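Long-range contact in probable endonuclease 4 (PDB 4HNO), which probably cleaves DNA at apurinic or apyrimidinic sites during base excision repair, using a cluster of three metal ions: residues 182-187 against 229-234. Sequence-based numbering, arbitrary orientation.
With MN (manganese (II) ion), chain C.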
loop_
_atom_site.group_PDB
_atom_site.type_symbol
_atom_site.label_atom_id
_atom_site.label_comp_id
_atom_site.label_asym_id
_atom_site.label_seq_id
_atom_site.Cartn_x
_atom_site.Cartn_y
_atom_site.Cartn_z
ATOM N N THR A 182 -4.283 4.638 6.222
ATOM C CA THR A 182 -4.988 5.453 7.202
ATOM C C THR A 182 -5.006 4.837 8.598
ATOM O O THR A 182 -5.042 5.582 9.577
ATOM C CB THR A 182 -6.421 5.754 6.735
ATOM O OG1 THR A 182 -7.159 4.562 6.533
ATOM C CG2 THR A 182 -6.436 6.543 5.450
ATOM N N CYS A 183 -5.050 3.517 8.705
ATOM C CA CYS A 183 -5.040 2.879 10.026
ATOM C C CYS A 183 -3.660 2.990 10.646
ATOM O O CYS A 183 -3.505 3.395 11.802
ATOM C CB CYS A 183 -5.503 1.431 9.940
ATOM S SG CYS A 183 -5.531 0.588 11.538
ATOM N N HIS A 184 -2.631 2.629 9.878
ATOM C CA HIS A 184 -1.282 2.754 10.392
ATOM C C HIS A 184 -0.995 4.196 10.814
ATOM O O HIS A 184 -0.371 4.453 11.851
ATOM C CB HIS A 184 -0.258 2.302 9.374
ATOM C CG HIS A 184 -0.418 0.867 8.967
ATOM N ND1 HIS A 184 0.211 0.338 7.864
ATOM C CD2 HIS A 184 -1.162 -0.148 9.474
ATOM C CE1 HIS A 184 -0.121 -0.939 7.730
ATOM N NE2 HIS A 184 -0.963 -1.262 8.688
ATOM N N GLY A 185 -1.454 5.142 9.995
ATOM C CA GLY A 185 -1.243 6.537 10.304
ATOM C C GLY A 185 -1.994 6.961 11.561
ATOM O O GLY A 185 -1.458 7.669 12.416
ATOM N N PHE A 186 -3.252 6.553 11.669
ATOM C CA PHE A 186 -4.061 6.894 12.846
ATOM C C PHE A 186 -3.420 6.335 14.120
ATOM O O PHE A 186 -3.334 7.019 15.148
ATOM C CB PHE A 186 -5.471 6.351 12.658
ATOM C CG PHE A 186 -6.517 6.981 13.532
ATOM C CD1 PHE A 186 -6.856 8.318 13.403
ATOM C CD2 PHE A 186 -7.201 6.219 14.462
ATOM C CE1 PHE A 186 -7.869 8.862 14.153
ATOM C CE2 PHE A 186 -8.213 6.779 15.210
ATOM C CZ PHE A 186 -8.531 8.097 15.052
ATOM N N ASP A 187 -2.926 5.103 14.031
ATOM C CA ASP A 187 -2.181 4.485 15.121
ATOM C C ASP A 187 -1.012 5.329 15.575
ATOM O O ASP A 187 -0.633 5.280 16.748
ATOM C CB ASP A 187 -1.549 3.164 14.641
ATOM C CG ASP A 187 -2.386 1.925 14.815
ATOM O OD1 ASP A 187 -3.314 1.873 15.648
ATOM O OD2 ASP A 187 -2.024 0.938 14.117
ATOM N N ALA A 229 -1.134 2.595 18.239
ATOM C CA ALA A 229 -0.019 1.744 17.789
ATOM C C ALA A 229 -0.359 0.248 17.788
ATOM O O ALA A 229 0.494 -0.564 18.098
ATOM C CB ALA A 229 1.243 2.037 18.600
ATOM N N LYS A 230 -1.571 -0.113 17.377
ATOM C CA LYS A 230 -2.039 -1.503 17.469
ATOM C C LYS A 230 -2.080 -2.273 16.152
ATOM O O LYS A 230 -2.037 -3.501 16.162
ATOM C CB LYS A 230 -3.440 -1.550 18.081
ATOM C CG LYS A 230 -3.472 -1.192 19.557
ATOM C CD LYS A 230 -2.825 -2.254 20.429
ATOM C CE LYS A 230 -2.847 -1.861 21.899
ATOM N NZ LYS A 230 -2.388 -2.982 22.755
ATOM N N ASP A 231 -2.211 -1.576 15.030
ATOM C CA ASP A 231 -2.343 -2.198 13.703
ATOM C C ASP A 231 -3.398 -3.296 13.658
ATOM O O ASP A 231 -3.140 -4.434 13.322
ATOM C CB ASP A 231 -1.022 -2.716 13.190
ATOM C CG ASP A 231 -1.047 -2.977 11.692
ATOM O OD1 ASP A 231 -0.027 -3.416 11.145
ATOM O OD2 ASP A 231 -2.079 -2.691 11.034
ATOM N N ARG A 232 -4.624 -2.889 13.952
ATOM C CA ARG A 232 -5.793 -3.734 13.761
ATOM C C ARG A 232 -6.820 -2.961 12.938
ATOM O O ARG A 232 -7.486 -2.021 13.423
ATOM C CB ARG A 232 -6.375 -4.193 15.108
ATOM C CG ARG A 232 -5.452 -5.126 15.896
ATOM C CD ARG A 232 -5.184 -6.427 15.144
ATOM N NE ARG A 232 -4.415 -7.389 15.934
ATOM C CZ ARG A 232 -3.086 -7.465 15.951
ATOM N NH1 ARG A 232 -2.353 -6.627 15.222
ATOM N NH2 ARG A 232 -2.484 -8.379 16.701
ATOM N N HIS A 233 -6.923 -3.354 11.667
ATOM C CA HIS A 233 -7.795 -2.668 10.749
ATOM C C HIS A 233 -9.257 -2.964 11.079
ATOM O O HIS A 233 -9.599 -4.022 11.612
ATOM C CB HIS A 233 -7.544 -3.123 9.308
ATOM C CG HIS A 233 -6.127 -3.005 8.834
ATOM N ND1 HIS A 233 -5.790 -3.323 7.539
ATOM C CD2 HIS A 233 -4.962 -2.683 9.446
ATOM C CE1 HIS A 233 -4.476 -3.184 7.383
ATOM N NE2 HIS A 233 -3.947 -2.806 8.531
ATOM N N GLU A 234 -10.121 -2.039 10.694
ATOM C CA GLU A 234 -11.551 -2.165 10.910
ATOM C C GLU A 234 -12.276 -1.732 9.633
ATOM O O GLU A 234 -11.781 -0.927 8.839
ATOM C CB GLU A 234 -11.974 -1.322 12.134
ATOM C CG GLU A 234 -13.462 -1.352 12.499
ATOM C CD GLU A 234 -13.963 -2.749 12.778
ATOM O OE1 GLU A 234 -14.135 -3.070 13.968
ATOM O OE2 GLU A 234 -14.182 -3.522 11.810
HETATM MN MN MN C . -1.892 -3.076 9.048
HETATM O O HOH W 1 -5.166 -0.230 14.965
#
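D187, on helix 182-187, grips the loop 229-232 while H184, one turn earlier, shares a manganese ion with D231 and H233. Followed outward, D187 meets the loop at every atom. CB lies against the start of the loop, 3.7 Å from N of A229, and CG faces the N atoms of K230 and D231. OD1 receives N of K230 at 3.2 Å, a nearly straight bond (164°) arriving from above the carboxylate plane, and also accepts a water that in turn takes the N-H of R232. OD2 is met on its syn side by N of D231 at 2.7 Å and is bonded as well to S150. With the backbone O of D187 accepting N of A229, the N-H groups of four successive loop residues are held directly or through water. The metal sits beyond this grip, bound by NE2 of H184 (2.1 Å), OD2 of D231 (2.0 Å) and NE2 of H233 (2.1 Å), and by four atoms from elsewhere in the structure. The H184 ring and the D231 carboxylate are turned 85° apart, with OD2 at the ring edge; CG of D231 lies anti to its backbone N (chi1 -163°), which directs the carboxylate to the ion. N148 O and E263 O accept from ND1 of H184 and H233, fixing the ring rotations. SG of C183 packs obliquely near the H233 ring, 3.9 Å from CD2. The same three ligands bind zinc in this TIM-barrel enzyme. D187 is a second-shell residue: its carboxylate holds the backbone of D231 and so places a metal ligand, consistent with a phosphate-cleaving site.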